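Local coordinates for acyl-[acyl-carrier-protein]--UDP-N-acetylglucosamine O-acyltransferase (Acinetobacter baumannii, PDB 4E6U) that probably transfers a 3-hydroxyacyl chain from acyl carrier protein to UDP-N-acetylglucosamine, the first step of lipid A synthesis, at residues N62-F67 / N92-H97; D25-P30 / G43-S48; L118-T123 / F137-G142; L86-N91 / T111-H116. One frame throughout, in Å; residues are numbered along the deposited sequence. Where two conformers were deposited one is given.

Interaction 1. Residues N62-F67 / N92-H97; sequences NEIFQF and NLIREH
The guanidinium of Arg95 lies flat on one face of the Phe65 ring, its CZ 3.8 Å from the ring centroid and the two planes 9° apart, a stacked cation-pi pair. Arg95 CD continues the contact as a CH-pi donor, while Ile94 O sits at the ring edge. Two bends in the arginine chain, at chi2 and chi3 (-54° and -56°), fold it back over the ring. Glu96 OE1, in the plane of the guanidinium, takes a side-on salt bridge from Arg95 NE (3.0 Å) and NH2 (2.9 Å). At the other end, Asn62 OD1 accepts from Asn92 N (2.9 Å) and Asn92 ND2 (3.0 Å), the two amides nearly coplanar, and Asn92 OD1 accepts from Asn117 N. Between these ends, Ile94 N to Glu63 O (2.9 Å) is one of three backbone bonds joining the parallel strands. Farther out, His47 stacks on Phe65, and Asn62 ND2 reaches Gly89 O. In the second subunit, Val73 O receives Arg95 NH2, and Ser69 and His101 bond to Glu96 OE2. The buried arginine charge is probably balanced by a carboxylate, a carbonyl and an aromatic face, and the contact links successive coils of the left-handed beta-helix to the trimer interface.

Interaction 2. Residues D25-P30 / G43-S48; sequences DVQIGP and GTKLHS. With SO4 (sulfate ion), chain C.
Lys45 crosses the side chain of Gln27 at a slant; the two are partners in a parallel bridge between neighbouring coils of the left-handed beta-helix, and every methylene of the lysine has a neighbour. Its CB and CG pack near Gln27 CB and OE1, with Lys45 CG 4.0 Å from Gln27 CB. Lys45 CD passes the glutamine amide, 3.9 Å from Gln27 OE1, and Lys45 CE lies above the rim of one face of the His47 ring. At the tip, NZ donates to sulfate O3 (2.8 Å) and to a water (2.7 Å from Lys45 NZ) that also accepts from Gln27 NE2. All four torsions are close to 180°, with CG opposite the backbone N (chi1 173°), and this full extension carries the ammonium to the anion. The sulfate also approaches His47, its O3 lying 3.2 Å from His47 CE1, while His47 NE2 bonds to Glu63. Beneath the side chains, Leu46 N gives a nearly straight bond to Gln27 O (2.8 Å, 177°), and Gln27 N donates to Thr44 O. Past the strands, Gly29 N makes a weak bond to Leu46 O, and Pro30 CD packs on Ser48 CB. The sulfate probably came from the crystallisation liquor, yet its binding by Lys45 beside His47 suggests a surface that can accept an anion, and the shared water ties the polar ends of Gln27 and Lys45 together.

Interaction 3. Residues L118-T123 / F137-G142; sequences LLMVNT and FANNVG. With EDO (1,2-ethanediol), chain J.
The Phe137 ring has Leu118 O at its edge, near the ring plane, while Leu119 and Thr123 approach obliquely. Leu119 lies side by side with the phenylalanine, its CG 3.9 Å from Phe137 CD2, and Thr123 crosses at about a right angle, bringing CG2 to 3.8 Å from Phe137 CB. A second flat group, the Asn139 amide, turns its OD1 to Met120 CB (3.4 Å) and its ND2 to Val121 CB (3.5 Å). With CG placed beside the backbone N (chi1 -75°), the end of Asn139 swings nearer the opposing segment than its CB direction would suggest. Its OD1 also accepts from an ethanediol hydroxyl, O1, and from Gln75 NE2 of the second subunit. Met120 packs its SD against Ala138 CB, 4.2 Å away.

The backbones are joined from Phe137 N to Leu118 O, from Met120 N to Phe137 O and from Asn140 N to Val121 O (2.9 Å). Both segments then fold into type II turns, Met120 to Thr123 and Ala138 to Val141; Thr123 OG1 steadies the first by donating to Met120 O (2.8 Å). A water donates to both Asn122 O and Val141 O, bridging the turns. These are matching corners of successive coils of the left-handed beta-helix: strand 93-94 pairs with 118-119 on one side, Val155 of strand 154-155 packs against Phe137 and Val141 on the other, and the second subunit lies against the turns.

Interaction 4. Residues L86-N91 / T111-H116; sequences LEIGNN and TKIGSH
Strands 86-88 and 111-113 are neighbouring rungs in one parallel face of the left-handed beta-helix, their axes 4.7 Å apart and 5° from parallel. On the face carrying Glu87 and Lys112, a salt bridge links OE1 of Glu87 to NZ of Lys112 (3.0 Å) in the conformers modelled here; each residue also has a second one. The ammonium meets the anti side of the carboxylate, 28° out of its plane, after a late bend in the lysine chain (chi4 70°); Arg57 takes the other oxygen, OE2. On the opposite face, Leu86 CD1 packs against Thr111 CG2 (3.7 Å). Glu87 N donates to Thr111 O and Glu87 O accepts from Ile113 N. Beyond the strands, Ser115 OG accepts from Asn90 N (2.9 Å), and His116 N donates to Asn90 O. Asn91 CB sits over one face of the His116 ring, a CH-pi contact. In this conformer the two cations would probably favour a charged Glu87 carboxylate, while the buried face is largely apolar, with Thr111 OG1 bonded to His101 O.

Overall arrangement
Interactions 1, 2 and 3 lie along one parallel sheet of the left-handed beta-helix, whereas interaction 4 belongs to an adjoining face. Interaction 2 meets interaction 1 through Glu63 OE1 and His47 NE2, 2.7 Å apart, and their centres are 10 Å apart. On the other side, Leu93 O lies 2.8 Å from Leu119 N, carrying the sheet on into interaction 3. Interactions 1 and 4 alternate along the chain and are joined around a corner, where Asn62 ND2 stands 2.8 Å from Gly89 O and Asn92 ND2 2.9 Å from Gly114 O. Interactions 1 to 3 all touch the second subunit; interaction 4 touches no other chain. The sulfate and ethanediol molecules are probably crystallisation additives and do not by themselves define the active site.

Interaction 1. Residues N62-F67 / N92-H97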
loop_
_atom_site.group_PDB
_atom_site.type_symbol
_atom_site.label_atom_id
_atom_site.label_comp_id
_atom_site.label_asym_id
_atom_site.label_seq_id
_atom_site.Cartn_x
_atom_site.Cartn_y
_atom_site.Cartn_z
ATOM N N ASN A 62 -17.689 10.206 -14.984
ATOM C CA ASN A 62 -16.711 9.653 -14.046
ATOM C C ASN A 62 -17.232 9.766 -12.634
ATOM O O ASN A 62 -18.107 10.583 -12.351
ATOM C CB ASN A 62 -15.403 10.419 -14.201
ATOM C CG ASN A 62 -14.771 10.180 -15.559
ATOM O OD1 ASN A 62 -14.271 9.088 -15.825
ATOM N ND2 ASN A 62 -14.801 11.172 -16.426
ATOM N N GLU A 63 -16.674 8.967 -11.749
ATOM C CA GLU A 63 -16.966 9.097 -10.343
ATOM C C GLU A 63 -15.657 8.994 -9.599
ATOM O O GLU A 63 -14.912 8.002 -9.747
ATOM C CB GLU A 63 -17.956 8.035 -9.891
ATOM C CG GLU A 63 -18.433 8.243 -8.458
ATOM C CD GLU A 63 -19.551 7.302 -8.030
ATOM O OE1 GLU A 63 -20.053 7.465 -6.892
ATOM O OE2 GLU A 63 -19.920 6.372 -8.803
ATOM N N ILE A 64 -15.410 10.008 -8.776
ATOM C CA ILE A 64 -14.148 10.136 -8.030
ATOM C C ILE A 64 -14.476 10.266 -6.548
ATOM O O ILE A 64 -15.224 11.174 -6.155
ATOM C CB ILE A 64 -13.330 11.351 -8.490
ATOM C CG1 ILE A 64 -13.145 11.333 -10.022
ATOM C CG2 ILE A 64 -11.975 11.382 -7.766
ATOM C CD1 ILE A 64 -12.326 12.495 -10.605
ATOM N N PHE A 65 -13.911 9.374 -5.742
ATOM C CA PHE A 65 -14.235 9.278 -4.318
ATOM C C PHE A 65 -13.268 10.075 -3.440
ATOM O O PHE A 65 -12.201 10.557 -3.879
ATOM C CB PHE A 65 -14.232 7.808 -3.892
ATOM C CG PHE A 65 -15.431 7.034 -4.370
ATOM C CD1 PHE A 65 -15.555 6.665 -5.709
ATOM C CD2 PHE A 65 -16.415 6.653 -3.473
ATOM C CE1 PHE A 65 -16.667 5.923 -6.160
ATOM C CE2 PHE A 65 -17.538 5.927 -3.909
ATOM C CZ PHE A 65 -17.650 5.556 -5.267
ATOM N N GLN A 66 -13.683 10.242 -2.192
ATOM C CA GLN A 66 -12.948 11.043 -1.236
ATOM C C GLN A 66 -11.487 10.634 -1.103
ATOM O O GLN A 66 -11.133 9.429 -1.133
ATOM C CB GLN A 66 -13.623 10.962 0.150
ATOM C CG GLN A 66 -13.907 9.538 0.679
ATOM C CD GLN A 66 -15.253 8.952 0.274
ATOM O OE1 GLN A 66 -15.648 7.881 0.795
ATOM N NE2 GLN A 66 -15.948 9.602 -0.599
ATOM N N PHE A 67 -10.668 11.668 -0.916
ATOM C CA PHE A 67 -9.232 11.538 -0.644
ATOM C C PHE A 67 -8.440 11.081 -1.862
ATOM O O PHE A 67 -7.272 10.697 -1.736
ATOM C CB PHE A 67 -8.956 10.617 0.561
ATOM C CG PHE A 67 -9.865 10.862 1.743
ATOM C CD1 PHE A 67 -9.943 12.130 2.332
ATOM C CD2 PHE A 67 -10.621 9.826 2.275
ATOM C CE1 PHE A 67 -10.782 12.334 3.432
ATOM C CE2 PHE A 67 -11.446 10.042 3.387
ATOM C CZ PHE A 67 -11.531 11.280 3.949
ATOM N N ASN A 92 -15.137 6.336 -15.794
ATOM C CA ASN A 92 -14.160 5.734 -14.893
ATOM C C ASN A 92 -14.621 5.818 -13.466
ATOM O O ASN A 92 -15.379 6.721 -13.105
ATOM C CB ASN A 92 -12.822 6.439 -15.021
ATOM C CG ASN A 92 -12.242 6.303 -16.420
ATOM O OD1 ASN A 92 -11.811 5.208 -16.826
ATOM N ND2 ASN A 92 -12.211 7.394 -17.165
ATOM N N LEU A 93 -14.141 4.880 -12.670
ATOM C CA LEU A 93 -14.363 4.861 -11.224
ATOM C C LEU A 93 -13.003 4.997 -10.576
ATOM O O LEU A 93 -12.135 4.144 -10.782
ATOM C CB LEU A 93 -14.996 3.545 -10.804
ATOM C CG LEU A 93 -16.420 3.304 -11.315
ATOM C CD1 LEU A 93 -16.847 1.865 -11.081
ATOM C CD2 LEU A 93 -17.430 4.262 -10.688
ATOM N N ILE A 94 -12.807 6.082 -9.834
ATOM C CA ILE A 94 -11.546 6.357 -9.149
ATOM C C ILE A 94 -11.841 6.370 -7.655
ATOM O O ILE A 94 -12.493 7.287 -7.144
ATOM C CB ILE A 94 -10.933 7.682 -9.649
ATOM C CG1 ILE A 94 -10.612 7.579 -11.157
ATOM C CG2 ILE A 94 -9.676 8.034 -8.849
ATOM C CD1 ILE A 94 -10.266 8.886 -11.841
ATOM N N ARG A 95 -11.411 5.321 -6.971
ATOM C CA ARG A 95 -11.779 5.123 -5.580
ATOM C C ARG A 95 -10.896 5.914 -4.605
ATOM O O ARG A 95 -9.962 6.645 -4.987
ATOM C CB ARG A 95 -11.747 3.629 -5.271
ATOM C CG ARG A 95 -12.790 2.820 -6.081
ATOM C CD ARG A 95 -14.223 3.384 -5.916
ATOM N NE ARG A 95 -14.561 3.415 -4.499
ATOM C CZ ARG A 95 -15.527 2.726 -3.901
ATOM N NH1 ARG A 95 -16.378 1.970 -4.597
ATOM N NH2 ARG A 95 -15.660 2.827 -2.582
ATOM N N GLU A 96 -11.225 5.783 -3.325
ATOM C CA GLU A 96 -10.527 6.546 -2.292
ATOM C C GLU A 96 -9.028 6.393 -2.354
ATOM O O GLU A 96 -8.518 5.303 -2.642
ATOM C CB GLU A 96 -10.992 6.137 -0.892
ATOM C CG GLU A 96 -12.515 6.222 -0.670
ATOM C CD GLU A 96 -13.204 4.895 -0.876
ATOM O OE1 GLU A 96 -13.264 4.405 -2.033
ATOM O OE2 GLU A 96 -13.674 4.320 0.120
ATOM N N HIS A 97 -8.308 7.471 -2.068
ATOM C CA HIS A 97 -6.859 7.423 -1.864
ATOM C C HIS A 97 -6.042 7.175 -3.121
ATOM O O HIS A 97 -4.832 6.968 -3.029
ATOM C CB HIS A 97 -6.460 6.411 -0.759
ATOM C CG HIS A 97 -7.188 6.625 0.530
ATOM N ND1 HIS A 97 -8.017 5.672 1.085
ATOM C CD2 HIS A 97 -7.244 7.699 1.353
ATOM C CE1 HIS A 97 -8.524 6.140 2.215
ATOM N NE2 HIS A 97 -8.087 7.372 2.390
#

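Interaction 2. Residues D25-P30 / G43-S48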
loop_
_atom_site.group_PDB
_atom_site.type_symbol
_atom_site.label_atom_id
_atom_site.label_comp_id
_atom_site.label_asym_id
_atom_site.label_seq_id
_atom_site.Cartn_x
_atom_site.Cartn_y
_atom_site.Cartn_z
ATOM N N ASP A 25 -24.579 19.092 -15.218
ATOM C CA ASP A 25 -24.888 18.017 -14.292
ATOM C C ASP A 25 -23.674 17.427 -13.558
ATOM O O ASP A 25 -23.679 16.255 -13.183
ATOM C CB ASP A 25 -25.806 16.917 -14.898
ATOM C CG ASP A 25 -26.964 17.474 -15.704
ATOM O OD1 ASP A 25 -27.824 18.160 -15.126
ATOM O OD2 ASP A 25 -27.011 17.188 -16.916
ATOM N N VAL A 26 -22.649 18.252 -13.358
ATOM C CA VAL A 26 -21.489 17.836 -12.556
ATOM C C VAL A 26 -21.816 17.991 -11.080
ATOM O O VAL A 26 -22.397 18.996 -10.663
ATOM C CB VAL A 26 -20.255 18.642 -12.942
ATOM C CG1 VAL A 26 -19.110 18.449 -11.914
ATOM C CG2 VAL A 26 -19.778 18.201 -14.329
ATOM N N GLN A 27 -21.441 16.986 -10.304
ATOM C CA GLN A 27 -21.590 17.009 -8.852
ATOM C C GLN A 27 -20.216 17.125 -8.236
ATOM O O GLN A 27 -19.292 16.424 -8.651
ATOM C CB GLN A 27 -22.259 15.747 -8.355
ATOM C CG GLN A 27 -23.689 15.589 -8.822
ATOM C CD GLN A 27 -24.203 14.204 -8.502
ATOM O OE1 GLN A 27 -24.225 13.312 -9.363
ATOM N NE2 GLN A 27 -24.545 13.990 -7.252
ATOM N N ILE A 28 -20.094 18.001 -7.253
ATOM C CA ILE A 28 -18.848 18.182 -6.521
ATOM C C ILE A 28 -19.219 18.299 -5.058
ATOM O O ILE A 28 -19.973 19.195 -4.689
ATOM C CB ILE A 28 -18.068 19.435 -6.989
ATOM C CG1 ILE A 28 -17.715 19.341 -8.481
ATOM C CG2 ILE A 28 -16.797 19.662 -6.129
ATOM C CD1 ILE A 28 -17.041 20.575 -9.074
ATOM N N GLY A 29 -18.688 17.406 -4.231
ATOM C CA GLY A 29 -19.055 17.393 -2.826
ATOM C C GLY A 29 -18.290 18.369 -1.951
ATOM O O GLY A 29 -17.438 19.138 -2.411
ATOM N N PRO A 30 -18.592 18.334 -0.650
ATOM C CA PRO A 30 -17.964 19.269 0.258
ATOM C C PRO A 30 -16.437 19.172 0.300
ATOM O O PRO A 30 -15.869 18.080 0.176
ATOM C CB PRO A 30 -18.521 18.867 1.630
ATOM C CG PRO A 30 -19.762 18.103 1.367
ATOM C CD PRO A 30 -19.615 17.496 -0.000
ATOM N N GLY A 43 -21.894 15.020 -16.239
ATOM C CA GLY A 43 -22.300 13.850 -15.488
ATOM C C GLY A 43 -21.267 13.303 -14.506
ATOM O O GLY A 43 -21.534 12.329 -13.819
ATOM N N THR A 44 -20.090 13.903 -14.472
ATOM C CA THR A 44 -19.061 13.452 -13.544
ATOM C C THR A 44 -19.445 13.850 -12.133
ATOM O O THR A 44 -20.015 14.923 -11.891
ATOM C CB THR A 44 -17.695 14.003 -13.979
ATOM O OG1 THR A 44 -17.230 13.215 -15.085
ATOM C CG2 THR A 44 -16.647 13.916 -12.846
ATOM N N LYS A 45 -19.156 12.948 -11.204
ATOM C CA LYS A 45 -19.404 13.165 -9.771
ATOM C C LYS A 45 -18.127 13.041 -8.971
ATOM O O LYS A 45 -17.439 12.007 -9.031
ATOM C CB LYS A 45 -20.417 12.158 -9.227
ATOM C CG LYS A 45 -20.601 12.216 -7.700
ATOM C CD LYS A 45 -21.669 11.227 -7.228
ATOM C CE LYS A 45 -21.857 11.339 -5.727
ATOM N NZ LYS A 45 -22.948 10.445 -5.239
ATOM N N LEU A 46 -17.822 14.098 -8.242
ATOM C CA LEU A 46 -16.786 14.060 -7.220
ATOM C C LEU A 46 -17.492 13.987 -5.886
ATOM O O LEU A 46 -18.415 14.765 -5.640
ATOM C CB LEU A 46 -15.922 15.314 -7.263
ATOM C CG LEU A 46 -14.766 15.364 -8.264
ATOM C CD1 LEU A 46 -15.241 15.152 -9.704
ATOM C CD2 LEU A 46 -14.025 16.668 -8.141
ATOM N N HIS A 47 -17.058 13.067 -5.027
ATOM C CA HIS A 47 -17.542 13.003 -3.647
ATOM C C HIS A 47 -16.942 14.166 -2.849
ATOM O O HIS A 47 -16.455 15.131 -3.431
ATOM C CB HIS A 47 -17.156 11.631 -3.093
ATOM C CG HIS A 47 -17.958 10.519 -3.689
ATOM N ND1 HIS A 47 -18.850 9.764 -2.955
ATOM C CD2 HIS A 47 -18.040 10.066 -4.964
ATOM C CE1 HIS A 47 -19.428 8.879 -3.753
ATOM N NE2 HIS A 47 -18.964 9.052 -4.978
ATOM N N SER A 48 -16.993 14.097 -1.522
ATOM C CA SER A 48 -16.299 15.104 -0.710
ATOM C C SER A 48 -14.783 14.892 -0.793
ATOM O O SER A 48 -14.305 13.812 -1.172
ATOM C CB SER A 48 -16.739 15.006 0.756
ATOM O OG SER A 48 -16.199 13.869 1.417
HETATM S S SO4 C . -23.082 9.088 -1.668
HETATM O O1 SO4 C . -24.366 9.770 -1.449
HETATM O O2 SO4 C . -23.324 7.766 -2.249
HETATM O O3 SO4 C . -22.266 9.881 -2.593
HETATM O O4 SO4 C . -22.379 8.943 -0.379
HETATM O O HOH W 1 -25.290 11.524 -6.192
#

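Interaction 3. Residues L118-T123 / F137-G142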
loop_
_atom_site.group_PDB
_atom_site.type_symbol
_atom_site.label_atom_id
_atom_site.label_comp_id
_atom_site.label_asym_id
_atom_site.label_seq_id
_atom_site.Cartn_x
_atom_site.Cartn_y
_atom_site.Cartn_z
ATOM N N LEU A 118 -11.683 0.872 -13.722
ATOM C CA LEU A 118 -11.905 0.849 -12.272
ATOM C C LEU A 118 -10.548 0.916 -11.604
ATOM O O LEU A 118 -9.717 0.004 -11.771
ATOM C CB LEU A 118 -12.644 -0.419 -11.865
ATOM C CG LEU A 118 -12.702 -0.719 -10.362
ATOM C CD1 LEU A 118 -13.326 0.442 -9.554
ATOM C CD2 LEU A 118 -13.454 -2.019 -10.066
ATOM N N LEU A 119 -10.308 2.018 -10.894
ATOM C CA LEU A 119 -9.100 2.211 -10.093
ATOM C C LEU A 119 -9.521 2.051 -8.649
ATOM O O LEU A 119 -10.148 2.950 -8.084
ATOM C CB LEU A 119 -8.461 3.580 -10.356
ATOM C CG LEU A 119 -7.648 3.749 -11.648
ATOM C CD1 LEU A 119 -8.551 3.651 -12.869
ATOM C CD2 LEU A 119 -6.913 5.076 -11.657
ATOM N N MET A 120 -9.233 0.891 -8.082
ATOM C CA MET A 120 -9.616 0.627 -6.696
ATOM C C MET A 120 -8.771 1.416 -5.724
ATOM O O MET A 120 -7.840 2.129 -6.105
ATOM C CB MET A 120 -9.545 -0.863 -6.390
ATOM C CG MET A 120 -10.601 -1.645 -7.128
ATOM S SD MET A 120 -10.626 -3.364 -6.560
ATOM C CE MET A 120 -11.374 -4.187 -7.950
ATOM N N VAL A 121 -9.123 1.312 -4.449
ATOM C CA VAL A 121 -8.504 2.175 -3.437
ATOM C C VAL A 121 -6.985 2.173 -3.535
ATOM O O VAL A 121 -6.348 1.122 -3.665
ATOM C CB VAL A 121 -8.948 1.767 -2.011
ATOM C CG1 VAL A 121 -8.136 2.453 -0.956
ATOM C CG2 VAL A 121 -10.435 2.062 -1.800
ATOM N N ASN A 122 -6.398 3.360 -3.444
ATOM C CA ASN A 122 -4.947 3.543 -3.467
ATOM C C ASN A 122 -4.287 3.017 -4.732
ATOM O O ASN A 122 -3.213 2.406 -4.682
ATOM C CB ASN A 122 -4.293 2.919 -2.212
ATOM C CG ASN A 122 -2.809 3.319 -2.045
ATOM O OD1 ASN A 122 -2.004 2.549 -1.511
ATOM N ND2 ASN A 122 -2.442 4.503 -2.515
ATOM N N THR A 123 -4.915 3.255 -5.873
ATOM C CA THR A 123 -4.220 3.065 -7.168
ATOM C C THR A 123 -3.394 4.308 -7.444
ATOM O O THR A 123 -3.896 5.434 -7.353
ATOM C CB THR A 123 -5.200 2.847 -8.337
ATOM O OG1 THR A 123 -5.977 1.675 -8.085
ATOM C CG2 THR A 123 -4.434 2.648 -9.658
ATOM N N PHE A 137 -7.686 -2.023 -11.819
ATOM C CA PHE A 137 -6.530 -1.973 -10.930
ATOM C C PHE A 137 -7.044 -2.237 -9.532
ATOM O O PHE A 137 -7.821 -1.440 -8.996
ATOM C CB PHE A 137 -5.868 -0.604 -10.984
ATOM C CG PHE A 137 -5.446 -0.186 -12.361
ATOM C CD1 PHE A 137 -4.161 -0.467 -12.819
ATOM C CD2 PHE A 137 -6.343 0.448 -13.208
ATOM C CE1 PHE A 137 -3.769 -0.087 -14.084
ATOM C CE2 PHE A 137 -5.965 0.846 -14.467
ATOM C CZ PHE A 137 -4.668 0.575 -14.917
ATOM N N ALA A 138 -6.652 -3.358 -8.949
ATOM C CA ALA A 138 -7.074 -3.690 -7.596
ATOM C C ALA A 138 -6.354 -2.832 -6.566
ATOM O O ALA A 138 -5.501 -2.008 -6.891
ATOM C CB ALA A 138 -6.888 -5.174 -7.316
ATOM N N ASN A 139 -6.727 -2.996 -5.312
ATOM C CA ASN A 139 -6.227 -2.108 -4.279
ATOM C C ASN A 139 -4.720 -2.017 -4.230
ATOM O O ASN A 139 -4.033 -3.025 -4.409
ATOM C CB ASN A 139 -6.711 -2.585 -2.900
ATOM C CG ASN A 139 -8.153 -2.273 -2.662
ATOM O OD1 ASN A 139 -8.987 -2.540 -3.504
ATOM N ND2 ASN A 139 -8.463 -1.700 -1.485
ATOM N N ASN A 140 -4.201 -0.832 -3.946
ATOM C CA ASN A 140 -2.767 -0.644 -3.671
ATOM C C ASN A 140 -1.831 -0.923 -4.859
ATOM O O ASN A 140 -0.640 -1.190 -4.667
ATOM C CB ASN A 140 -2.315 -1.479 -2.452
ATOM C CG ASN A 140 -3.017 -1.092 -1.159
ATOM O OD1 ASN A 140 -3.319 0.068 -0.922
ATOM N ND2 ASN A 140 -3.270 -2.068 -0.316
ATOM N N VAL A 141 -2.370 -0.857 -6.067
ATOM C CA VAL A 141 -1.535 -1.044 -7.262
ATOM C C VAL A 141 -0.712 0.215 -7.530
ATOM O O VAL A 141 -1.250 1.333 -7.493
ATOM C CB VAL A 141 -2.392 -1.450 -8.461
ATOM C CG1 VAL A 141 -1.606 -1.282 -9.770
ATOM C CG2 VAL A 141 -2.853 -2.879 -8.298
ATOM N N GLY A 142 0.577 0.043 -7.761
ATOM C CA GLY A 142 1.455 1.154 -8.095
ATOM C C GLY A 142 1.936 1.034 -9.516
ATOM O O GLY A 142 2.636 0.077 -9.851
HETATM C C1 EDO J . -9.580 -5.814 -2.662
HETATM O O1 EDO J . -9.134 -5.501 -3.993
HETATM C C2 EDO J . -8.410 -5.795 -1.682
HETATM O O2 EDO J . -7.173 -5.891 -2.403
HETATM O O HOH W 2 -0.539 2.555 -4.843
#

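Interaction 4. Residues L86-N91 / T111-H116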
loop_
_atom_site.group_PDB
_atom_site.type_symbol
_atom_site.label_atom_id
_atom_site.label_comp_id
_atom_site.label_asym_id
_atom_site.label_seq_id
_atom_site.Cartn_x
_atom_site.Cartn_y
_atom_site.Cartn_z
ATOM N N LEU A 86 -2.843 16.053 -17.217
ATOM C CA LEU A 86 -3.504 14.773 -17.052
ATOM C C LEU A 86 -4.802 14.792 -17.842
ATOM O O LEU A 86 -5.549 15.768 -17.772
ATOM C CB LEU A 86 -3.806 14.472 -15.564
ATOM C CG LEU A 86 -4.738 13.284 -15.254
ATOM C CD1 LEU A 86 -4.094 11.973 -15.670
ATOM C CD2 LEU A 86 -5.053 13.246 -13.760
ATOM N N GLU A 87 -5.069 13.710 -18.563
ATOM C CA GLU A 87 -6.361 13.501 -19.203
ATOM C C GLU A 87 -7.009 12.221 -18.710
ATOM O O GLU A 87 -6.343 11.184 -18.604
ATOM C CB GLU A 87 -6.180 13.447 -20.734
ATOM C CG GLU A 87 -5.920 14.802 -21.355
ATOM C CD GLU A 87 -5.581 14.746 -22.831
ATOM O OE1 GLU A 87 -5.497 13.635 -23.405
ATOM O OE2 GLU A 87 -5.370 15.841 -23.393
ATOM N N ILE A 88 -8.299 12.293 -18.411
ATOM C CA ILE A 88 -9.100 11.161 -18.005
ATOM C C ILE A 88 -10.304 11.123 -18.944
ATOM O O ILE A 88 -10.920 12.171 -19.175
ATOM C CB ILE A 88 -9.563 11.349 -16.538
ATOM C CG1 ILE A 88 -8.368 11.227 -15.589
ATOM C CG2 ILE A 88 -10.649 10.358 -16.162
ATOM C CD1 ILE A 88 -8.656 11.755 -14.179
ATOM N N GLY A 89 -10.632 9.942 -19.459
ATOM C CA GLY A 89 -11.774 9.787 -20.383
ATOM C C GLY A 89 -13.102 9.723 -19.661
ATOM O O GLY A 89 -13.383 10.550 -18.772
ATOM N N ASN A 90 -13.936 8.767 -20.050
ATOM C CA ASN A 90 -15.315 8.715 -19.596
ATOM C C ASN A 90 -15.595 7.474 -18.782
ATOM O O ASN A 90 -14.965 6.440 -18.980
ATOM C CB ASN A 90 -16.246 8.685 -20.812
ATOM C CG ASN A 90 -15.939 9.770 -21.794
ATOM O OD1 ASN A 90 -15.808 10.932 -21.446
ATOM N ND2 ASN A 90 -15.826 9.383 -23.070
ATOM N N ASN A 91 -16.564 7.561 -17.874
ATOM C CA ASN A 91 -17.097 6.386 -17.206
ATOM C C ASN A 91 -16.082 5.605 -16.374
ATOM O O ASN A 91 -16.170 4.386 -16.244
ATOM C CB ASN A 91 -17.812 5.445 -18.202
ATOM C CG ASN A 91 -19.034 6.080 -18.841
ATOM O OD1 ASN A 91 -18.927 6.789 -19.838
ATOM N ND2 ASN A 91 -20.185 5.820 -18.281
ATOM N N THR A 111 -0.098 12.611 -18.921
ATOM C CA THR A 111 -0.563 11.335 -18.420
ATOM C C THR A 111 -1.972 11.167 -18.922
ATOM O O THR A 111 -2.750 12.131 -18.865
ATOM C CB THR A 111 -0.577 11.366 -16.896
ATOM O OG1 THR A 111 0.728 11.724 -16.422
ATOM C CG2 THR A 111 -1.002 10.022 -16.318
ATOM N N LYS A 112 -2.310 9.982 -19.434
ATOM C CA LYS A 112 -3.609 9.771 -20.075
ATOM C C LYS A 112 -4.230 8.475 -19.631
ATOM O O LYS A 112 -3.569 7.432 -19.653
ATOM C CB LYS A 112 -3.480 9.812 -21.604
ATOM C CG LYS A 112 -4.794 9.659 -22.337
ATOM C CD LYS A 112 -4.639 10.042 -23.799
ATOM C CE LYS A 112 -5.974 9.975 -24.531
ATOM N NZ LYS A 112 -6.923 11.063 -24.115
ATOM N N ILE A 113 -5.478 8.536 -19.181
ATOM C CA ILE A 113 -6.271 7.351 -18.884
ATOM C C ILE A 113 -7.517 7.400 -19.769
ATOM O O ILE A 113 -8.090 8.485 -19.966
ATOM C CB ILE A 113 -6.599 7.208 -17.333
ATOM C CG1 ILE A 113 -8.051 7.484 -16.972
ATOM C CG2 ILE A 113 -5.533 7.892 -16.447
ATOM C CD1 ILE A 113 -8.436 6.968 -15.575
ATOM N N GLY A 114 -7.934 6.243 -20.266
ATOM C CA GLY A 114 -9.089 6.161 -21.139
ATOM C C GLY A 114 -10.405 6.112 -20.403
ATOM O O GLY A 114 -10.659 6.950 -19.514
ATOM N N SER A 115 -11.237 5.146 -20.773
ATOM C CA SER A 115 -12.622 5.072 -20.322
ATOM C C SER A 115 -12.984 3.719 -19.734
ATOM O O SER A 115 -12.354 2.704 -20.064
ATOM C CB SER A 115 -13.573 5.379 -21.493
ATOM O OG SER A 115 -13.336 6.683 -21.994
ATOM N N HIS A 116 -13.995 3.695 -18.866
ATOM C CA HIS A 116 -14.527 2.463 -18.302
ATOM C C HIS A 116 -13.517 1.702 -17.443
ATOM O O HIS A 116 -13.590 0.480 -17.328
ATOM C CB HIS A 116 -15.110 1.552 -19.405
ATOM C CG HIS A 116 -16.248 2.176 -20.145
ATOM N ND1 HIS A 116 -17.526 2.222 -19.631
ATOM C CD2 HIS A 116 -16.300 2.786 -21.350
ATOM C CE1 HIS A 116 -18.319 2.837 -20.493
ATOM N NE2 HIS A 116 -17.598 3.195 -21.539
HETATM O O HOH W 3 -18.674 6.154 -22.543
#